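Local structure of extracellular invertase (5XH8) at residues W225-W239 / V302-W314. The protein probably cleaves beta-fructofuranosides such as sucrose and, with high transfructosylation activity, transfers the fructosyl group to build fructooligosaccharides such as 1-kestose. Numbering follows the deposited sequence.
Sequences WWHEPTNSTWGNGTW and VSFNPNMAGFLDW
W225, W234 and F304 bury more surface here than any other residues, in a worked example of how aromatic residues join neighbouring beta-sheets where the backbones scarcely bond. The one hydrogen bond across it runs from F304 N to W225 O, 2.8 Å and nearly straight at 167°; the CA of S303 makes a weaker C-H...O approach to the same oxygen. F304 then works between two indoles. Its CB sits over a face of W225, 3.8 Å from the centroid of the W225 six-membered ring and almost on the ring normal, while the two rings themselves meet obliquely. With CG anti to the backbone N (chi1 173°), the F304 ring lies alongside W226 and turns its edge onto that indole's face in an edge-to-face pair, F304 CD2 coming within 3.7 Å of W226 CG. The polar edges of both indoles are satisfied: W225 NE1 by Q206, and W226 NE1 by E228 OE2 at 2.8 Å, close to the indole plane. That bond probably helps fix the rotation of W226 beside P306, whose CG lies 3.5 Å from W226 NE1.

Farther along, W234 reaches back across the chain at 306-309. A309 CB covers one face of its five-membered ring, and at the far end of the indole W234 CH2 comes to 3.3 Å from P306 O, with P306 CB near W234 CZ3. A hydrogen bond from W234 NE1 to A395 O holds the indole from outside the two segments. A bound glycerol lies beside W234. Altogether, the edge strand 219-227 of one antiparallel sheet and the loop after it are packed against strand 302-311, which belongs to the next sheet, with the W225-W226-F304 aromatic cluster between adjacent blades of the GH32 five-bladed beta-propeller.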
ATOM      1  N   TRP A 225     -13.813 -18.058  -1.991  1.00 29.93           N
ATOM      2  CA  TRP A 225     -14.742 -18.896  -2.737  1.00 29.74           C
ATOM      3  C   TRP A 225     -14.351 -20.385  -2.674  1.00 31.00           C
ATOM      4  O   TRP A 225     -15.201 -21.235  -2.843  1.00 30.09           O
ATOM      5  CB  TRP A 225     -14.941 -18.372  -4.175  1.00 28.78           C
ATOM      6  CG  TRP A 225     -14.013 -18.917  -5.191  1.00 28.49           C
ATOM      7  CD1 TRP A 225     -12.646 -19.019  -5.099  1.00 30.22           C
ATOM      8  CD2 TRP A 225     -14.365 -19.446  -6.458  1.00 29.61           C
ATOM      9  NE1 TRP A 225     -12.129 -19.601  -6.230  1.00 28.75           N
ATOM     10  CE2 TRP A 225     -13.160 -19.868  -7.090  1.00 29.78           C
ATOM     11  CE3 TRP A 225     -15.581 -19.631  -7.129  1.00 29.73           C
ATOM     12  CZ2 TRP A 225     -13.146 -20.456  -8.364  1.00 29.55           C
ATOM     13  CZ3 TRP A 225     -15.560 -20.197  -8.406  1.00 29.79           C
ATOM     14  CH2 TRP A 225     -14.350 -20.607  -9.007  1.00 29.99           C
ATOM     15  N   TRP A 226     -13.069 -20.685  -2.447  1.00 31.46           N
ATOM     16  CA  TRP A 226     -12.613 -22.040  -2.185  1.00 31.37           C
ATOM     17  C   TRP A 226     -11.547 -21.982  -1.106  1.00 32.44           C
ATOM     18  O   TRP A 226     -10.577 -21.203  -1.212  1.00 31.28           O
ATOM     19  CB  TRP A 226     -12.052 -22.701  -3.465  1.00 31.77           C
ATOM     20  CG  TRP A 226     -11.558 -24.114  -3.259  1.00 31.77           C
ATOM     21  CD1 TRP A 226     -12.105 -25.070  -2.427  1.00 30.46           C
ATOM     22  CD2 TRP A 226     -10.455 -24.749  -3.917  1.00 30.48           C
ATOM     23  NE1 TRP A 226     -11.382 -26.231  -2.498  1.00 30.58           N
ATOM     24  CE2 TRP A 226     -10.370 -26.075  -3.406  1.00 30.46           C
ATOM     25  CE3 TRP A 226      -9.526 -24.332  -4.880  1.00 31.18           C
ATOM     26  CZ2 TRP A 226      -9.388 -26.981  -3.821  1.00 30.37           C
ATOM     27  CZ3 TRP A 226      -8.532 -25.228  -5.286  1.00 31.55           C
ATOM     28  CH2 TRP A 226      -8.482 -26.549  -4.758  1.00 32.85           C
ATOM     29  N   HIS A 227     -11.736 -22.769  -0.053  1.00 30.67           N
ATOM     30  CA  HIS A 227     -10.754 -22.891   0.997  1.00 33.02           C
ATOM     31  C   HIS A 227     -10.844 -24.288   1.598  1.00 33.03           C
ATOM     32  O   HIS A 227     -11.875 -24.922   1.521  1.00 35.22           O
ATOM     33  CB  HIS A 227     -10.971 -21.797   2.060  1.00 35.49           C
ATOM     34  CG  HIS A 227     -12.289 -21.901   2.764  1.00 38.03           C
ATOM     35  ND1 HIS A 227     -12.450 -22.605   3.939  1.00 38.19           N
ATOM     36  CD2 HIS A 227     -13.517 -21.438   2.430  1.00 39.28           C
ATOM     37  CE1 HIS A 227     -13.715 -22.550   4.311  1.00 38.17           C
ATOM     38  NE2 HIS A 227     -14.386 -21.857   3.408  1.00 39.78           N
ATOM     39  N   GLU A 228      -9.746 -24.773   2.161  1.00 33.48           N
ATOM     40  CA  GLU A 228      -9.684 -26.105   2.746  1.00 31.16           C
ATOM     41  C   GLU A 228      -8.903 -26.012   4.035  1.00 31.86           C
ATOM     42  O   GLU A 228      -8.056 -25.119   4.180  1.00 32.42           O
ATOM     43  CB  GLU A 228      -8.971 -27.079   1.808  1.00 30.83           C
ATOM     44  CG  GLU A 228      -9.630 -27.280   0.462  1.00 30.10           C
ATOM     45  CD  GLU A 228     -10.922 -28.079   0.526  1.00 31.90           C
ATOM     46  OE1 GLU A 228     -11.243 -28.642   1.587  1.00 30.22           O
ATOM     47  OE2 GLU A 228     -11.615 -28.119  -0.508  1.00 32.70           O
ATOM     48  N   PRO A 229      -9.174 -26.925   4.992  1.00 31.53           N
ATOM     49  CA  PRO A 229      -8.404 -26.953   6.233  1.00 31.80           C
ATOM     50  C   PRO A 229      -6.932 -27.261   5.995  1.00 32.62           C
ATOM     51  O   PRO A 229      -6.599 -28.026   5.078  1.00 31.85           O
ATOM     52  CB  PRO A 229      -9.036 -28.121   7.033  1.00 31.40           C
ATOM     53  CG  PRO A 229     -10.387 -28.288   6.456  1.00 33.08           C
ATOM     54  CD  PRO A 229     -10.260 -27.926   4.997  1.00 32.38           C
ATOM     55  N   THR A 230      -6.074 -26.684   6.829  1.00 32.14           N
ATOM     56  CA  THR A 230      -4.628 -26.870   6.734  1.00 33.57           C
ATOM     57  C   THR A 230      -4.210 -28.330   6.564  1.00 35.69           C
ATOM     58  O   THR A 230      -4.505 -29.174   7.405  1.00 36.63           O
ATOM     59  CB  THR A 230      -3.924 -26.315   7.985  1.00 33.43           C
ATOM     60  OG1 THR A 230      -4.328 -24.967   8.193  1.00 35.22           O
ATOM     61  CG2 THR A 230      -2.438 -26.360   7.836  1.00 34.14           C
ATOM     62  N   ASN A 231      -3.515 -28.605   5.464  1.00 33.05           N
ATOM     63  CA  ASN A 231      -2.953 -29.917   5.158  1.00 33.27           C
ATOM     64  C   ASN A 231      -3.978 -31.047   5.059  1.00 34.71           C
ATOM     65  O   ASN A 231      -3.650 -32.202   5.273  1.00 34.86           O
ATOM     66  CB  ASN A 231      -1.826 -30.275   6.133  1.00 32.82           C
ATOM     67  CG  ASN A 231      -0.814 -31.230   5.529  1.00 33.47           C
ATOM     68  OD1 ASN A 231      -0.643 -31.306   4.313  1.00 34.95           O
ATOM     69  ND2 ASN A 231      -0.143 -31.978   6.378  1.00 33.70           N
ATOM     70  N   SER A 232      -5.201 -30.696   4.676  1.00 33.95           N
ATOM     71  CA  SER A 232      -6.216 -31.659   4.355  1.00 34.75           C
ATOM     72  C   SER A 232      -5.921 -32.172   2.951  1.00 38.16           C
ATOM     73  O   SER A 232      -4.976 -31.704   2.274  1.00 33.00           O
ATOM     74  CB  SER A 232      -7.610 -31.016   4.455  1.00 35.81           C
ATOM     75  OG  SER A 232      -7.724 -29.852   3.648  1.00 36.25           O
ATOM     76  N   THR A 233      -6.706 -33.154   2.527  1.00 36.33           N
ATOM     77  CA  THR A 233      -6.479 -33.821   1.247  1.00 37.36           C
ATOM     78  C   THR A 233      -7.794 -34.250   0.581  1.00 38.05           C
ATOM     79  O   THR A 233      -8.789 -34.481   1.267  1.00 38.66           O
ATOM     80  CB  THR A 233      -5.554 -35.028   1.427  1.00 36.87           C
ATOM     81  OG1 THR A 233      -5.234 -35.554   0.140  1.00 37.65           O
ATOM     82  CG2 THR A 233      -6.230 -36.132   2.295  1.00 36.85           C
ATOM     83  N   TRP A 234      -7.784 -34.327  -0.752  1.00 35.99           N
ATOM     84  CA  TRP A 234      -8.891 -34.908  -1.517  1.00 37.27           C
ATOM     85  C   TRP A 234      -8.876 -36.428  -1.306  1.00 38.49           C
ATOM     86  O   TRP A 234      -7.820 -37.082  -1.480  1.00 33.91           O
ATOM     87  CB  TRP A 234      -8.744 -34.597  -2.998  1.00 36.50           C
ATOM     88  CG  TRP A 234      -9.870 -35.069  -3.834  1.00 35.49           C
ATOM     89  CD1 TRP A 234      -9.809 -35.983  -4.847  1.00 34.09           C
ATOM     90  CD2 TRP A 234     -11.237 -34.677  -3.721  1.00 35.32           C
ATOM     91  NE1 TRP A 234     -11.055 -36.175  -5.387  1.00 35.61           N
ATOM     92  CE2 TRP A 234     -11.955 -35.384  -4.719  1.00 37.33           C
ATOM     93  CE3 TRP A 234     -11.929 -33.783  -2.888  1.00 35.14           C
ATOM     94  CZ2 TRP A 234     -13.343 -35.230  -4.904  1.00 37.13           C
ATOM     95  CZ3 TRP A 234     -13.306 -33.621  -3.072  1.00 36.20           C
ATOM     96  CH2 TRP A 234     -13.998 -34.345  -4.076  1.00 37.36           C
ATOM     97  N   GLY A 235     -10.037 -36.977  -0.924  1.00 39.69           N
ATOM     98  CA  GLY A 235     -10.143 -38.410  -0.588  1.00 38.27           C
ATOM     99  C   GLY A 235      -9.214 -38.750   0.564  1.00 38.36           C
ATOM    100  O   GLY A 235      -9.245 -38.096   1.594  1.00 39.22           O
ATOM    101  N   ASN A 236      -8.360 -39.743   0.377  1.00 41.44           N
ATOM    102  CA  ASN A 236      -7.378 -40.139   1.399  1.00 45.26           C
ATOM    103  C   ASN A 236      -5.924 -39.852   1.001  1.00 46.92           C
ATOM    104  O   ASN A 236      -5.005 -40.468   1.556  1.00 48.99           O
ATOM    105  CB  ASN A 236      -7.527 -41.633   1.691  1.00 50.48           C
ATOM    106  CG  ASN A 236      -7.233 -42.502   0.477  1.00 55.75           C
ATOM    107  OD1 ASN A 236      -6.829 -42.015  -0.590  1.00 57.30           O
ATOM    108  ND2 ASN A 236      -7.445 -43.793   0.629  1.00 60.99           N
ATOM    109  N   GLY A 237      -5.707 -38.941   0.047  1.00 41.04           N
ATOM    110  CA  GLY A 237      -4.346 -38.551  -0.342  1.00 41.75           C
ATOM    111  C   GLY A 237      -3.765 -39.372  -1.469  1.00 41.17           C
ATOM    112  O   GLY A 237      -2.597 -39.217  -1.794  1.00 43.40           O
ATOM    113  N   THR A 238      -4.578 -40.233  -2.084  1.00 39.43           N
ATOM    114  CA  THR A 238      -4.085 -41.153  -3.101  1.00 39.08           C
ATOM    115  C   THR A 238      -3.972 -40.476  -4.447  1.00 34.76           C
ATOM    116  O   THR A 238      -2.965 -40.622  -5.116  1.00 37.10           O
ATOM    117  CB  THR A 238      -5.017 -42.387  -3.251  1.00 41.52           C
ATOM    118  OG1 THR A 238      -5.197 -43.002  -1.975  1.00 44.72           O
ATOM    119  CG2 THR A 238      -4.444 -43.407  -4.204  1.00 41.21           C
ATOM    120  N   TRP A 239      -5.022 -39.774  -4.861  1.00 33.49           N
ATOM    121  CA  TRP A 239      -5.171 -39.355  -6.261  1.00 35.48           C
ATOM    122  C   TRP A 239      -4.798 -37.886  -6.587  1.00 32.47           C
ATOM    123  O   TRP A 239      -4.599 -37.549  -7.751  1.00 31.46           O
ATOM    124  CB  TRP A 239      -6.611 -39.644  -6.721  1.00 38.10           C
ATOM    125  CG  TRP A 239      -6.956 -41.126  -6.632  1.00 42.81           C
ATOM    126  CD1 TRP A 239      -7.682 -41.750  -5.646  1.00 44.13           C
ATOM    127  CD2 TRP A 239      -6.545 -42.165  -7.545  1.00 44.29           C
ATOM    128  NE1 TRP A 239      -7.759 -43.108  -5.902  1.00 46.31           N
ATOM    129  CE2 TRP A 239      -7.073 -43.389  -7.054  1.00 44.95           C
ATOM    130  CE3 TRP A 239      -5.784 -42.179  -8.725  1.00 42.66           C
ATOM    131  CZ2 TRP A 239      -6.861 -44.609  -7.703  1.00 45.28           C
ATOM    132  CZ3 TRP A 239      -5.580 -43.399  -9.375  1.00 44.42           C
ATOM    133  CH2 TRP A 239      -6.113 -44.594  -8.857  1.00 44.51           C
ATOM    134  N   VAL A 302     -20.601 -16.954  -2.835  1.00 39.79           N
ATOM    135  CA  VAL A 302     -20.321 -17.985  -3.817  1.00 38.88           C
ATOM    136  C   VAL A 302     -19.245 -18.966  -3.309  1.00 37.63           C
ATOM    137  O   VAL A 302     -18.355 -18.611  -2.530  1.00 37.11           O
ATOM    138  CB  VAL A 302     -19.980 -17.354  -5.185  1.00 39.15           C
ATOM    139  CG1 VAL A 302     -18.558 -16.796  -5.202  1.00 39.64           C
ATOM    140  CG2 VAL A 302     -20.187 -18.344  -6.308  1.00 40.45           C
ATOM    141  N   SER A 303     -19.369 -20.209  -3.744  1.00 37.67           N
ATOM    142  CA  SER A 303     -18.549 -21.306  -3.272  1.00 38.96           C
ATOM    143  C   SER A 303     -18.202 -22.257  -4.421  1.00 38.94           C
ATOM    144  O   SER A 303     -19.077 -22.589  -5.224  1.00 35.15           O
ATOM    145  CB  SER A 303     -19.337 -22.067  -2.220  1.00 42.31           C
ATOM    146  OG  SER A 303     -18.462 -22.535  -1.245  1.00 46.52           O
ATOM    147  N   PHE A 304     -16.939 -22.692  -4.479  1.00 36.33           N
ATOM    148  CA  PHE A 304     -16.474 -23.710  -5.415  1.00 35.13           C
ATOM    149  C   PHE A 304     -16.381 -25.009  -4.627  1.00 34.54           C
ATOM    150  O   PHE A 304     -15.708 -25.064  -3.615  1.00 34.97           O
ATOM    151  CB  PHE A 304     -15.101 -23.309  -5.968  1.00 34.66           C
ATOM    152  CG  PHE A 304     -14.441 -24.352  -6.829  1.00 30.98           C
ATOM    153  CD1 PHE A 304     -14.817 -24.522  -8.147  1.00 29.86           C
ATOM    154  CD2 PHE A 304     -13.400 -25.117  -6.328  1.00 30.23           C
ATOM    155  CE1 PHE A 304     -14.191 -25.477  -8.952  1.00 30.49           C
ATOM    156  CE2 PHE A 304     -12.765 -26.063  -7.123  1.00 30.84           C
ATOM    157  CZ  PHE A 304     -13.166 -26.247  -8.446  1.00 29.16           C
ATOM    158  N   ASN A 305     -17.073 -26.045  -5.083  1.00 36.32           N
ATOM    159  CA  ASN A 305     -17.211 -27.306  -4.320  1.00 36.01           C
ATOM    160  C   ASN A 305     -16.596 -28.421  -5.160  1.00 34.53           C
ATOM    161  O   ASN A 305     -17.192 -28.842  -6.157  1.00 35.67           O
ATOM    162  CB  ASN A 305     -18.689 -27.572  -4.018  1.00 37.32           C
ATOM    163  CG  ASN A 305     -19.359 -26.378  -3.354  1.00 38.55           C
ATOM    164  OD1 ASN A 305     -19.080 -26.078  -2.207  1.00 43.40           O
ATOM    165  ND2 ASN A 305     -20.189 -25.650  -4.100  1.00 40.71           N
ATOM    166  N   PRO A 306     -15.379 -28.851  -4.805  1.00 33.53           N
ATOM    167  CA  PRO A 306     -14.699 -29.891  -5.580  1.00 35.28           C
ATOM    168  C   PRO A 306     -15.477 -31.212  -5.704  1.00 37.83           C
ATOM    169  O   PRO A 306     -15.947 -31.743  -4.690  1.00 37.62           O
ATOM    170  CB  PRO A 306     -13.419 -30.141  -4.779  1.00 34.54           C
ATOM    171  CG  PRO A 306     -13.168 -28.875  -4.051  1.00 35.18           C
ATOM    172  CD  PRO A 306     -14.530 -28.346  -3.712  1.00 33.19           C
ATOM    173  N   ASN A 307     -15.562 -31.757  -6.916  1.00 37.89           N
ATOM    174  CA  ASN A 307     -16.145 -33.098  -7.114  1.00 39.27           C
ATOM    175  C   ASN A 307     -15.178 -34.156  -7.641  1.00 40.05           C
ATOM    176  O   ASN A 307     -15.511 -35.341  -7.620  1.00 37.57           O
ATOM    177  CB  ASN A 307     -17.402 -33.034  -7.984  1.00 39.26           C
ATOM    178  CG  ASN A 307     -17.202 -32.230  -9.239  1.00 41.41           C
ATOM    179  OD1 ASN A 307     -16.123 -32.245  -9.851  1.00 42.49           O
ATOM    180  ND2 ASN A 307     -18.231 -31.496  -9.621  1.00 41.12           N
ATOM    181  N   MET A 308     -14.007 -33.730  -8.126  1.00 36.69           N
ATOM    182  CA  MET A 308     -12.908 -34.630  -8.463  1.00 34.97           C
ATOM    183  C   MET A 308     -11.617 -33.810  -8.621  1.00 35.78           C
ATOM    184  O   MET A 308     -11.660 -32.590  -8.796  1.00 34.75           O
ATOM    185  CB  MET A 308     -13.204 -35.435  -9.741  1.00 34.20           C
ATOM    186  CG  MET A 308     -13.606 -34.606 -10.956  1.00 33.16           C
ATOM    187  SD  MET A 308     -13.898 -35.564 -12.456  1.00 34.19           S
ATOM    188  CE  MET A 308     -14.254 -34.327 -13.688  1.00 32.09           C
ATOM    189  N   ALA A 309     -10.477 -34.486  -8.551  1.00 34.35           N
ATOM    190  CA  ALA A 309      -9.189 -33.807  -8.621  1.00 34.32           C
ATOM    191  C   ALA A 309      -8.075 -34.789  -8.961  1.00 36.23           C
ATOM    192  O   ALA A 309      -8.179 -36.015  -8.701  1.00 34.11           O
ATOM    193  CB  ALA A 309      -8.894 -33.110  -7.307  1.00 34.96           C
ATOM    194  N   GLY A 310      -7.011 -34.241  -9.544  1.00 32.54           N
ATOM    195  CA  GLY A 310      -5.855 -35.029  -9.949  1.00 31.56           C
ATOM    196  C   GLY A 310      -4.645 -34.143 -10.110  1.00 31.92           C
ATOM    197  O   GLY A 310      -4.642 -33.003  -9.623  1.00 28.75           O
ATOM    198  N   PHE A 311      -3.636 -34.665 -10.803  1.00 29.35           N
ATOM    199  CA  PHE A 311      -2.417 -33.913 -11.091  1.00 28.96           C
ATOM    200  C   PHE A 311      -2.436 -33.466 -12.548  1.00 29.74           C
ATOM    201  O   PHE A 311      -2.751 -34.258 -13.441  1.00 31.40           O
ATOM    202  CB  PHE A 311      -1.172 -34.758 -10.834  1.00 27.67           C
ATOM    203  CG  PHE A 311      -0.797 -34.870  -9.390  1.00 29.03           C
ATOM    204  CD1 PHE A 311      -1.434 -35.791  -8.563  1.00 28.28           C
ATOM    205  CD2 PHE A 311       0.219 -34.076  -8.846  1.00 27.89           C
ATOM    206  CE1 PHE A 311      -1.083 -35.906  -7.236  1.00 28.38           C
ATOM    207  CE2 PHE A 311       0.577 -34.193  -7.505  1.00 27.91           C
ATOM    208  CZ  PHE A 311      -0.072 -35.115  -6.699  1.00 29.32           C
ATOM    209  N   LEU A 312      -2.159 -32.183 -12.791  1.00 27.81           N
ATOM    210  CA  LEU A 312      -1.855 -31.705 -14.129  1.00 26.78           C
ATOM    211  C   LEU A 312      -0.484 -32.250 -14.599  1.00 24.75           C
ATOM    212  O   LEU A 312      -0.250 -32.476 -15.813  1.00 24.92           O
ATOM    213  CB  LEU A 312      -1.896 -30.182 -14.150  1.00 27.23           C
ATOM    214  CG  LEU A 312      -1.590 -29.486 -15.471  1.00 27.14           C
ATOM    215  CD1 LEU A 312      -2.511 -29.947 -16.593  1.00 29.74           C
ATOM    216  CD2 LEU A 312      -1.689 -27.998 -15.261  1.00 28.36           C
ATOM    217  N   ASP A 313       0.423 -32.425 -13.653  1.00 23.70           N
ATOM    218  CA  ASP A 313       1.683 -33.133 -13.929  1.00 24.63           C
ATOM    219  C   ASP A 313       2.203 -33.733 -12.635  1.00 25.29           C
ATOM    220  O   ASP A 313       2.325 -33.029 -11.625  1.00 26.86           O
ATOM    221  CB  ASP A 313       2.767 -32.245 -14.578  1.00 23.33           C
ATOM    222  CG  ASP A 313       3.873 -33.082 -15.218  1.00 23.74           C
ATOM    223  OD1 ASP A 313       4.767 -33.545 -14.476  1.00 22.86           O
ATOM    224  OD2 ASP A 313       3.823 -33.326 -16.441  1.00 24.40           O
ATOM    225  N   TRP A 314       2.498 -35.036 -12.683  1.00 26.02           N
ATOM    226  CA  TRP A 314       2.977 -35.791 -11.521  1.00 27.10           C
ATOM    227  C   TRP A 314       4.453 -35.554 -11.205  1.00 26.46           C
ATOM    228  O   TRP A 314       4.935 -36.025 -10.170  1.00 27.27           O
ATOM    229  CB  TRP A 314       2.709 -37.316 -11.697  1.00 29.84           C
ATOM    230  CG  TRP A 314       1.283 -37.732 -11.513  1.00 28.73           C
ATOM    231  CD1 TRP A 314       0.303 -37.769 -12.468  1.00 30.30           C
ATOM    232  CD2 TRP A 314       0.679 -38.185 -10.304  1.00 30.44           C
ATOM    233  NE1 TRP A 314      -0.874 -38.198 -11.918  1.00 31.06           N
ATOM    234  CE2 TRP A 314      -0.671 -38.469 -10.594  1.00 30.23           C
ATOM    235  CE3 TRP A 314       1.149 -38.379  -8.997  1.00 30.37           C
ATOM    236  CZ2 TRP A 314      -1.558 -38.934  -9.627  1.00 31.00           C
ATOM    237  CZ3 TRP A 314       0.272 -38.844  -8.036  1.00 29.72           C
ATOM    238  CH2 TRP A 314      -1.075 -39.109  -8.356  1.00 29.89           C
TER